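Local coordinates for ribonuclease J (Methanolobus psychrophilus R15, PDB 5HAB), which probably degrades RNA from its 5' end as a metal-dependent exoribonuclease of the beta-CASP branch of the metallo-beta-lactamase family, at residues Val191-Pro203 and Val407-Leu419. The protein carries 1 engineered substitution. Residues are numbered along the deposited sequence; the frame is centred on the assembly and turned at random.
With SO4 (sulfate ion), chain K; nucleotides of chain D.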
ATOM      1  N   VAL B 191       4.363 -20.507 -34.563  1.00 42.05           N
ATOM      2  CA  VAL B 191       4.762 -19.667 -33.445  1.00 31.58           C
ATOM      3  C   VAL B 191       3.694 -18.606 -33.236  1.00 37.90           C
ATOM      4  O   VAL B 191       3.423 -17.813 -34.124  1.00 38.62           O
ATOM      5  CB  VAL B 191       6.133 -19.026 -33.678  1.00 43.25           C
ATOM      6  CG1 VAL B 191       6.458 -18.059 -32.550  1.00 25.79           C
ATOM      7  CG2 VAL B 191       7.213 -20.098 -33.789  1.00 34.14           C
ATOM      8  N   VAL B 192       3.082 -18.591 -32.059  1.00 32.41           N
ATOM      9  CA  VAL B 192       1.973 -17.680 -31.810  1.00 32.56           C
ATOM     10  C   VAL B 192       2.410 -16.547 -30.894  1.00 35.09           C
ATOM     11  O   VAL B 192       3.114 -16.754 -29.906  1.00 36.15           O
ATOM     12  CB  VAL B 192       0.758 -18.423 -31.226  1.00 29.21           C
ATOM     13  CG1 VAL B 192      -0.376 -17.459 -30.949  1.00 27.59           C
ATOM     14  CG2 VAL B 192       0.300 -19.503 -32.191  1.00 30.12           C
ATOM     15  N   TYR B 193       2.001 -15.344 -31.269  1.00 26.64           N
ATOM     16  CA  TYR B 193       2.283 -14.127 -30.540  1.00 27.47           C
ATOM     17  C   TYR B 193       0.947 -13.508 -30.146  1.00 41.52           C
ATOM     18  O   TYR B 193       0.124 -13.162 -31.009  1.00 34.53           O
ATOM     19  CB  TYR B 193       3.126 -13.190 -31.408  1.00 28.21           C
ATOM     20  CG  TYR B 193       3.462 -11.821 -30.849  1.00 29.71           C
ATOM     21  CD1 TYR B 193       2.539 -10.785 -30.893  1.00 27.55           C
ATOM     22  CD2 TYR B 193       4.723 -11.552 -30.332  1.00 25.41           C
ATOM     23  CE1 TYR B 193       2.851  -9.521 -30.411  1.00 24.46           C
ATOM     24  CE2 TYR B 193       5.047 -10.294 -29.850  1.00 27.20           C
ATOM     25  CZ  TYR B 193       4.105  -9.283 -29.895  1.00 33.51           C
ATOM     26  OH  TYR B 193       4.414  -8.028 -29.423  1.00 26.28           O
ATOM     27  N   ALA B 194       0.740 -13.388 -28.837  1.00 30.84           N
ATOM     28  CA  ALA B 194      -0.519 -12.911 -28.281  1.00 26.87           C
ATOM     29  C   ALA B 194      -0.245 -11.896 -27.180  1.00 47.72           C
ATOM     30  O   ALA B 194      -0.281 -12.218 -25.993  1.00 41.44           O
ATOM     31  CB  ALA B 194      -1.334 -14.069 -27.743  1.00 30.91           C
ATOM     32  N   CYS B 195       0.012 -10.659 -27.590  1.00 33.81           N
ATOM     33  CA  CYS B 195       0.384  -9.603 -26.662  1.00 31.21           C
ATOM     34  C   CYS B 195      -0.536  -8.396 -26.836  1.00 38.65           C
ATOM     35  O   CYS B 195      -0.992  -8.112 -27.944  1.00 37.08           O
ATOM     36  CB  CYS B 195       1.843  -9.209 -26.877  1.00 38.64           C
ATOM     37  SG  CYS B 195       3.021 -10.569 -26.664  1.00 35.61           S
ATOM     38  N   ASP B 196      -0.791  -7.690 -25.738  1.00 31.36           N
ATOM     39  CA  ASP B 196      -1.794  -6.621 -25.692  1.00 41.69           C
ATOM     40  C   ASP B 196      -3.151  -7.146 -26.129  1.00 34.36           C
ATOM     41  O   ASP B 196      -3.715  -6.705 -27.129  1.00 42.49           O
ATOM     42  CB  ASP B 196      -1.384  -5.435 -26.560  1.00 29.32           C
ATOM     43  CG  ASP B 196      -0.501  -4.457 -25.824  1.00 35.90           C
ATOM     44  OD1 ASP B 196      -0.040  -4.784 -24.714  1.00 44.62           O
ATOM     45  OD2 ASP B 196      -0.278  -3.353 -26.353  1.00 38.42           O
ATOM     46  N   PHE B 197      -3.681  -8.086 -25.358  1.00 29.59           N
ATOM     47  CA  PHE B 197      -4.957  -8.683 -25.693  1.00 32.70           C
ATOM     48  C   PHE B 197      -5.806  -8.967 -24.473  1.00 41.49           C
ATOM     49  O   PHE B 197      -5.344  -8.934 -23.333  1.00 31.47           O
ATOM     50  CB  PHE B 197      -4.757  -9.987 -26.446  1.00 27.48           C
ATOM     51  CG  PHE B 197      -4.541 -11.167 -25.546  1.00 33.19           C
ATOM     52  CD1 PHE B 197      -3.290 -11.420 -25.014  1.00 25.70           C
ATOM     53  CD2 PHE B 197      -5.592 -12.017 -25.222  1.00 24.96           C
ATOM     54  CE1 PHE B 197      -3.087 -12.501 -24.180  1.00 25.88           C
ATOM     55  CE2 PHE B 197      -5.392 -13.095 -24.388  1.00 27.88           C
ATOM     56  CZ  PHE B 197      -4.140 -13.337 -23.867  1.00 27.51           C
ATOM     57  N   LYS B 198      -7.038  -9.347 -24.757  1.00 42.11           N
ATOM     58  CA  LYS B 198      -8.040  -9.572 -23.749  1.00 35.12           C
ATOM     59  C   LYS B 198      -9.139 -10.422 -24.366  1.00 37.85           C
ATOM     60  O   LYS B 198      -9.578 -10.161 -25.485  1.00 43.28           O
ATOM     61  CB  LYS B 198      -8.562  -8.224 -23.249  1.00 40.46           C
ATOM     62  CG  LYS B 198     -10.016  -8.171 -22.888  1.00 36.52           C
ATOM     63  CD  LYS B 198     -10.413  -6.734 -22.619  1.00 41.54           C
ATOM     64  CE  LYS B 198     -11.784  -6.656 -21.988  1.00 34.72           C
ATOM     65  NZ  LYS B 198     -12.041  -5.300 -21.451  1.00 36.47           N
ATOM     66  N   PHE B 199      -9.548 -11.468 -23.665  1.00 30.93           N
ATOM     67  CA  PHE B 199     -10.741 -12.191 -24.063  1.00 28.85           C
ATOM     68  C   PHE B 199     -11.946 -11.321 -23.704  1.00 44.69           C
ATOM     69  O   PHE B 199     -12.074 -10.868 -22.566  1.00 52.02           O
ATOM     70  CB  PHE B 199     -10.823 -13.551 -23.368  1.00 39.86           C
ATOM     71  CG  PHE B 199      -9.792 -14.538 -23.833  1.00 40.60           C
ATOM     72  CD1 PHE B 199      -9.173 -14.387 -25.060  1.00 53.07           C
ATOM     73  CD2 PHE B 199      -9.444 -15.620 -23.042  1.00 44.10           C
ATOM     74  CE1 PHE B 199      -8.225 -15.296 -25.492  1.00 46.75           C
ATOM     75  CE2 PHE B 199      -8.494 -16.534 -23.468  1.00 40.67           C
ATOM     76  CZ  PHE B 199      -7.886 -16.372 -24.694  1.00 45.41           C
ATOM     77  N   ASP B 200     -12.824 -11.082 -24.669  1.00 35.62           N
ATOM     78  CA  ASP B 200     -14.039 -10.318 -24.409  1.00 33.53           C
ATOM     79  C   ASP B 200     -15.186 -10.951 -25.184  1.00 47.68           C
ATOM     80  O   ASP B 200     -15.246 -10.865 -26.408  1.00 53.96           O
ATOM     81  CB  ASP B 200     -13.873  -8.844 -24.793  1.00 35.69           C
ATOM     82  CG  ASP B 200     -14.981  -7.968 -24.227  1.00 37.15           C
ATOM     83  OD1 ASP B 200     -16.074  -8.503 -23.944  1.00 48.72           O
ATOM     84  OD2 ASP B 200     -14.761  -6.750 -24.059  1.00 42.67           O
ATOM     85  N   ARG B 201     -16.101 -11.570 -24.452  1.00 38.21           N
ATOM     86  CA  ARG B 201     -17.174 -12.359 -25.042  1.00 45.23           C
ATOM     87  C   ARG B 201     -18.391 -11.520 -25.375  1.00 46.78           C
ATOM     88  O   ARG B 201     -19.307 -11.983 -26.050  1.00 53.04           O
ATOM     89  CB  ARG B 201     -17.537 -13.465 -24.066  1.00 46.32           C
ATOM     90  CG  ARG B 201     -16.344 -14.380 -23.850  1.00 60.51           C
ATOM     91  CD  ARG B 201     -16.544 -15.379 -22.718  1.00 70.79           C
ATOM     92  NE  ARG B 201     -15.408 -16.301 -22.571  1.00 83.27           N
ATOM     93  CZ  ARG B 201     -14.257 -15.965 -21.993  1.00 74.19           C
ATOM     94  NH1 ARG B 201     -14.093 -14.731 -21.546  1.00 72.23           N
ATOM     95  NH2 ARG B 201     -13.268 -16.840 -21.893  1.00 71.84           N
ATOM     96  N   THR B 202     -18.380 -10.271 -24.920  1.00 48.90           N
ATOM     97  CA  THR B 202     -19.423  -9.311 -25.257  1.00 40.72           C
ATOM     98  C   THR B 202     -18.806  -7.956 -25.606  1.00 45.85           C
ATOM     99  O   THR B 202     -19.031  -6.971 -24.904  1.00 43.64           O
ATOM    100  CB  THR B 202     -20.444  -9.134 -24.098  1.00 46.14           C
ATOM    101  OG1 THR B 202     -19.777  -8.640 -22.929  1.00 49.27           O
ATOM    102  CG2 THR B 202     -21.123 -10.456 -23.757  1.00 33.64           C
ATOM    103  N   PRO B 203     -18.021  -7.901 -26.698  1.00 48.37           N
ATOM    104  CA  PRO B 203     -17.394  -6.634 -27.087  1.00 37.51           C
ATOM    105  C   PRO B 203     -18.434  -5.622 -27.535  1.00 38.04           C
ATOM    106  O   PRO B 203     -19.534  -6.013 -27.914  1.00 49.09           O
ATOM    107  CB  PRO B 203     -16.479  -7.026 -28.257  1.00 52.57           C
ATOM    108  CG  PRO B 203     -16.476  -8.526 -28.295  1.00 55.53           C
ATOM    109  CD  PRO B 203     -17.757  -8.963 -27.681  1.00 49.55           C
ATOM    110  N   VAL B 407     -12.324  -0.204 -17.742  1.00 41.66           N
ATOM    111  CA  VAL B 407     -12.057  -1.620 -17.618  1.00 32.87           C
ATOM    112  C   VAL B 407     -10.743  -1.913 -18.349  1.00 40.42           C
ATOM    113  O   VAL B 407     -10.459  -1.316 -19.387  1.00 35.48           O
ATOM    114  CB  VAL B 407     -13.238  -2.435 -18.159  1.00 42.19           C
ATOM    115  CG1 VAL B 407     -12.762  -3.668 -18.868  1.00 45.27           C
ATOM    116  CG2 VAL B 407     -14.184  -2.809 -17.016  1.00 42.07           C
ATOM    117  N   SER B 408      -9.930  -2.804 -17.789  1.00 41.65           N
ATOM    118  CA  SER B 408      -8.610  -3.115 -18.345  1.00 35.62           C
ATOM    119  C   SER B 408      -8.653  -3.716 -19.749  1.00 42.33           C
ATOM    120  O   SER B 408      -9.584  -4.444 -20.106  1.00 33.02           O
ATOM    121  CB  SER B 408      -7.861  -4.081 -17.425  1.00 28.24           C
ATOM    122  OG  SER B 408      -6.610  -4.434 -17.994  1.00 31.63           O
ATOM    123  N   GLY B 409      -7.621  -3.425 -20.534  1.00 28.65           N
ATOM    124  CA  GLY B 409      -7.483  -4.024 -21.848  1.00 41.86           C
ATOM    125  C   GLY B 409      -6.648  -5.297 -21.889  1.00 39.99           C
ATOM    126  O   GLY B 409      -6.384  -5.822 -22.969  1.00 31.61           O
ATOM    127  N   HIS B 410      -6.259  -5.819 -20.726  1.00 38.08           N
ATOM    128  CA  HIS B 410      -5.334  -6.956 -20.681  1.00 31.15           C
ATOM    129  C   HIS B 410      -5.908  -8.200 -19.996  1.00 31.14           C
ATOM    130  O   HIS B 410      -6.702  -8.108 -19.060  1.00 34.91           O
ATOM    131  CB  HIS B 410      -4.035  -6.558 -19.969  1.00 29.42           C
ATOM    132  CG  HIS B 410      -3.259  -5.488 -20.671  1.00 32.03           C
ATOM    133  ND1 HIS B 410      -2.410  -5.751 -21.724  1.00 27.00           N
ATOM    134  CD2 HIS B 410      -3.196  -4.151 -20.461  1.00 33.44           C
ATOM    135  CE1 HIS B 410      -1.864  -4.622 -22.137  1.00 39.68           C
ATOM    136  NE2 HIS B 410      -2.322  -3.637 -21.387  1.00 32.13           N
ATOM    137  N   ALA B 411      -5.463  -9.363 -20.462  1.00 29.01           N
ATOM    138  CA  ALA B 411      -5.896 -10.651 -19.934  1.00 28.96           C
ATOM    139  C   ALA B 411      -5.515 -10.842 -18.465  1.00 39.14           C
ATOM    140  O   ALA B 411      -4.407 -10.498 -18.038  1.00 27.42           O
ATOM    141  CB  ALA B 411      -5.306 -11.773 -20.765  1.00 26.11           C
ATOM    142  N   TYR B 412      -6.444 -11.391 -17.693  1.00 34.17           N
ATOM    143  CA  TYR B 412      -6.167 -11.730 -16.303  1.00 37.63           C
ATOM    144  C   TYR B 412      -5.635 -13.161 -16.240  1.00 29.37           C
ATOM    145  O   TYR B 412      -5.503 -13.822 -17.269  1.00 34.30           O
ATOM    146  CB  TYR B 412      -7.422 -11.577 -15.436  1.00 32.78           C
ATOM    147  CG  TYR B 412      -7.790 -10.146 -15.118  1.00 35.18           C
ATOM    148  CD1 TYR B 412      -7.177  -9.089 -15.777  1.00 21.98           C
ATOM    149  CD2 TYR B 412      -8.740  -9.849 -14.146  1.00 27.35           C
ATOM    150  CE1 TYR B 412      -7.509  -7.775 -15.490  1.00 29.88           C
ATOM    151  CE2 TYR B 412      -9.075  -8.537 -13.848  1.00 23.75           C
ATOM    152  CZ  TYR B 412      -8.458  -7.506 -14.525  1.00 35.35           C
ATOM    153  OH  TYR B 412      -8.785  -6.199 -14.240  1.00 36.09           O
ATOM    154  N   ARG B 413      -5.331 -13.627 -15.035  1.00 29.02           N
ATOM    155  CA  ARG B 413      -4.721 -14.940 -14.837  1.00 34.67           C
ATOM    156  C   ARG B 413      -5.502 -16.077 -15.504  1.00 30.66           C
ATOM    157  O   ARG B 413      -4.912 -16.901 -16.201  1.00 38.79           O
ATOM    158  CB  ARG B 413      -4.532 -15.212 -13.333  1.00 23.94           C
ATOM    159  CG  ARG B 413      -3.868 -16.548 -13.028  1.00 35.97           C
ATOM    160  CD  ARG B 413      -3.668 -16.811 -11.531  1.00 42.26           C
ATOM    161  NE  ARG B 413      -3.028 -15.693 -10.834  1.00 42.51           N
ATOM    162  CZ  ARG B 413      -3.535 -15.061  -9.777  1.00 47.16           C
ATOM    163  NH1 ARG B 413      -4.712 -15.420  -9.278  1.00 46.38           N
ATOM    164  NH2 ARG B 413      -2.860 -14.063  -9.220  1.00 46.99           N
ATOM    165  N   GLU B 414      -6.816 -16.123 -15.309  1.00 28.53           N
ATOM    166  CA  GLU B 414      -7.612 -17.236 -15.827  1.00 27.18           C
ATOM    167  C   GLU B 414      -7.787 -17.163 -17.343  1.00 32.86           C
ATOM    168  O   GLU B 414      -7.969 -18.189 -18.012  1.00 40.42           O
ATOM    169  CB  GLU B 414      -8.980 -17.280 -15.140  1.00 34.24           C
ATOM    170  CG  GLU B 414      -8.908 -17.398 -13.623  1.00 35.95           C
ATOM    171  CD  GLU B 414      -7.974 -18.501 -13.168  1.00 40.60           C
ATOM    172  OE1 GLU B 414      -8.068 -19.620 -13.712  1.00 42.46           O
ATOM    173  OE2 GLU B 414      -7.159 -18.258 -12.255  1.00 34.01           O
ATOM    174  N   ASP B 415      -7.739 -15.949 -17.883  1.00 29.39           N
ATOM    175  CA  ASP B 415      -7.718 -15.770 -19.330  1.00 40.40           C
ATOM    176  C   ASP B 415      -6.465 -16.427 -19.911  1.00 36.00           C
ATOM    177  O   ASP B 415      -6.527 -17.139 -20.919  1.00 37.47           O
ATOM    178  CB  ASP B 415      -7.766 -14.286 -19.687  1.00 30.22           C
ATOM    179  CG  ASP B 415      -9.016 -13.609 -19.164  1.00 36.36           C
ATOM    180  OD1 ASP B 415     -10.122 -14.100 -19.464  1.00 44.56           O
ATOM    181  OD2 ASP B 415      -8.895 -12.595 -18.440  1.00 40.19           O
ATOM    182  N   HIS B 416      -5.330 -16.205 -19.255  1.00 29.90           N
ATOM    183  CA  HIS B 416      -4.084 -16.852 -19.659  1.00 28.30           C
ATOM    184  C   HIS B 416      -4.154 -18.355 -19.477  1.00 33.60           C
ATOM    185  O   HIS B 416      -3.614 -19.108 -20.282  1.00 29.16           O
ATOM    186  CB  HIS B 416      -2.904 -16.285 -18.875  1.00 20.79           C
ATOM    187  CG  HIS B 416      -2.419 -14.972 -19.398  1.00 31.94           C
ATOM    188  ND1 HIS B 416      -1.896 -14.830 -20.666  1.00 28.29           N
ATOM    189  CD2 HIS B 416      -2.378 -13.742 -18.830  1.00 30.17           C
ATOM    190  CE1 HIS B 416      -1.552 -13.568 -20.856  1.00 26.71           C
ATOM    191  NE2 HIS B 416      -1.832 -12.888 -19.758  1.00 31.06           N
ATOM    192  N   TRP B 417      -4.824 -18.785 -18.413  1.00 35.22           N
ATOM    193  CA  TRP B 417      -5.033 -20.202 -18.138  1.00 34.82           C
ATOM    194  C   TRP B 417      -5.738 -20.884 -19.315  1.00 39.14           C
ATOM    195  O   TRP B 417      -5.267 -21.896 -19.853  1.00 48.23           O
ATOM    196  CB  TRP B 417      -5.846 -20.359 -16.850  1.00 38.78           C
ATOM    197  CG  TRP B 417      -6.147 -21.762 -16.456  1.00 35.41           C
ATOM    198  CD1 TRP B 417      -7.305 -22.445 -16.676  1.00 46.30           C
ATOM    199  CD2 TRP B 417      -5.288 -22.649 -15.733  1.00 37.69           C
ATOM    200  NE1 TRP B 417      -7.215 -23.711 -16.150  1.00 41.76           N
ATOM    201  CE2 TRP B 417      -5.987 -23.862 -15.566  1.00 35.80           C
ATOM    202  CE3 TRP B 417      -3.992 -22.539 -15.221  1.00 39.63           C
ATOM    203  CZ2 TRP B 417      -5.434 -24.955 -14.906  1.00 35.70           C
ATOM    204  CZ3 TRP B 417      -3.446 -23.627 -14.564  1.00 50.20           C
ATOM    205  CH2 TRP B 417      -4.165 -24.819 -14.414  1.00 44.40           C
ATOM    206  N   GLU B 418      -6.856 -20.302 -19.732  1.00 38.80           N
ATOM    207  CA  GLU B 418      -7.633 -20.870 -20.825  1.00 39.17           C
ATOM    208  C   GLU B 418      -6.908 -20.759 -22.170  1.00 39.86           C
ATOM    209  O   GLU B 418      -6.994 -21.667 -23.000  1.00 48.98           O
ATOM    210  CB  GLU B 418      -9.008 -20.203 -20.889  1.00 40.22           C
ATOM    211  CG  GLU B 418      -9.841 -20.475 -19.637  1.00 60.23           C
ATOM    212  CD  GLU B 418     -11.326 -20.262 -19.850  1.00 90.92           C
ATOM    213  OE1 GLU B 418     -12.104 -20.558 -18.917  1.00 65.61           O
ATOM    214  OE2 GLU B 418     -11.718 -19.810 -20.949  1.00 95.96           O
ATOM    215  N   LEU B 419      -6.189 -19.662 -22.385  1.00 35.33           N
ATOM    216  CA  LEU B 419      -5.379 -19.524 -23.598  1.00 40.82           C
ATOM    217  C   LEU B 419      -4.359 -20.658 -23.671  1.00 41.80           C
ATOM    218  O   LEU B 419      -4.161 -21.283 -24.717  1.00 40.89           O
ATOM    219  CB  LEU B 419      -4.666 -18.170 -23.635  1.00 33.63           C
ATOM    220  CG  LEU B 419      -3.712 -17.954 -24.816  1.00 39.41           C
ATOM    221  CD1 LEU B 419      -4.466 -17.989 -26.132  1.00 38.05           C
ATOM    222  CD2 LEU B 419      -2.953 -16.647 -24.679  1.00 28.75           C
TER
HETATM  223  S   SO4 K 503      -4.219 -13.465  -5.618  1.00 94.34           S
HETATM  224  O1  SO4 K 503      -4.604 -12.734  -4.414  1.00 87.80           O
HETATM  225  O2  SO4 K 503      -5.169 -14.549  -5.861  1.00 81.02           O
HETATM  226  O3  SO4 K 503      -4.220 -12.549  -6.754  1.00 69.64           O
HETATM  227  O4  SO4 K 503      -2.879 -14.021  -5.441  1.00110.60           O
ATOM    228  OP3   A D   1      -6.070  -0.089 -17.857  1.00 60.06           O
ATOM    229  P     A D   1      -5.290  -1.004 -18.725  1.00 52.80           P
ATOM    230  OP1   A D   1      -5.870  -0.971 -20.093  1.00 49.39           O
ATOM    231  OP2   A D   1      -5.162  -2.307 -18.027  1.00 51.04           O
ATOM    232  O5'   A D   1      -3.813  -0.430 -18.791  1.00 68.43           O
ATOM    233  C5'   A D   1      -3.555   0.936 -19.098  1.00 84.49           C
ATOM    234  C4'   A D   1      -2.124   1.125 -19.532  1.00 94.56           C
ATOM    235  O4'   A D   1      -1.266   1.004 -18.364  1.00 88.52           O
ATOM    236  C3'   A D   1      -1.627   0.091 -20.540  1.00 84.04           C
ATOM    237  O3'   A D   1      -0.736   0.687 -21.480  1.00105.02           O
ATOM    238  C2'   A D   1      -0.884  -0.919 -19.671  1.00 84.75           C
ATOM    239  O2'   A D   1       0.139  -1.625 -20.341  1.00 83.99           O
ATOM    240  C1'   A D   1      -0.326  -0.039 -18.553  1.00 97.70           C
ATOM    241  N9    A D   1      -0.199  -0.763 -17.282  1.00107.17           N
ATOM    242  C8    A D   1      -1.109  -1.661 -16.770  1.00 90.78           C
ATOM    243  N7    A D   1      -0.762  -2.186 -15.621  1.00 88.12           N
ATOM    244  C5    A D   1       0.469  -1.599 -15.354  1.00102.41           C
ATOM    245  C6    A D   1       1.362  -1.742 -14.276  1.00106.15           C
ATOM    246  N6    A D   1       1.140  -2.550 -13.232  1.00 88.68           N
ATOM    247  N1    A D   1       2.503  -1.016 -14.311  1.00111.50           N
ATOM    248  C2    A D   1       2.723  -0.208 -15.359  1.00 99.33           C
ATOM    249  N3    A D   1       1.959   0.012 -16.431  1.00 95.64           N
ATOM    250  C4    A D   1       0.832  -0.723 -16.369  1.00102.13           C
TER
HETATM  251  O   HOH W   1     -11.621 -16.094 -20.166  1.00 48.26           O
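At the RNA-binding cleft, probably the active site, of this metallo-beta-lactamase/beta-CASP nuclease, Lys-198 reaches along Ser-408 and Gly-409, the residues that grip the 5' phosphate of the bound RNA. Its chain, extended beyond CG, carries NZ to Ser-408 O (2.9 Å), with Pro-239 O as a second acceptor, so a buried ammonium finds carbonyls. This probably steadies the backbone that carries Ser-408 OG, which bonds to OP2 of nucleotide A1 at 2.6 Å, and Gly-409 N, which bonds to OP1. Ser-408 OG also accepts from His-410 N, an ST turn. Beside the nucleotide, Asp-196 OD1 meets the His-410 ring at its edge, 3.2 Å from CE1, while Asp-196 OD2 bonds to His-104 and His-410 ND1 to Glu-228.

Deeper, aromatic rings fill the joint. The edge of Phe-197 points at the face of His-416, planes 88° apart, and small Ala-411 lays CB over a Phe-197 face, 4.1 Å from the centroid. Phe-199 CZ packs on Leu-419 CB at 3.8 Å. Partly exposed Arg-201 forms a long salt bridge from NH2 to Glu-418 OE2 (3.5 Å), guanidinium and carboxylate planes nearly perpendicular.

Helix 413-423, with Tyr-412 at its N-cap position and Asp-415 OD2 accepting from Tyr-412 N and Thr-238 N, lies against the loop leaving strand 189-194; Leu-419 touches Phe-181 of strand 179-186, His-416 reaches Met-444 of helix 435-447, and Glu-414 bridges to Arg-400 of the second subunit.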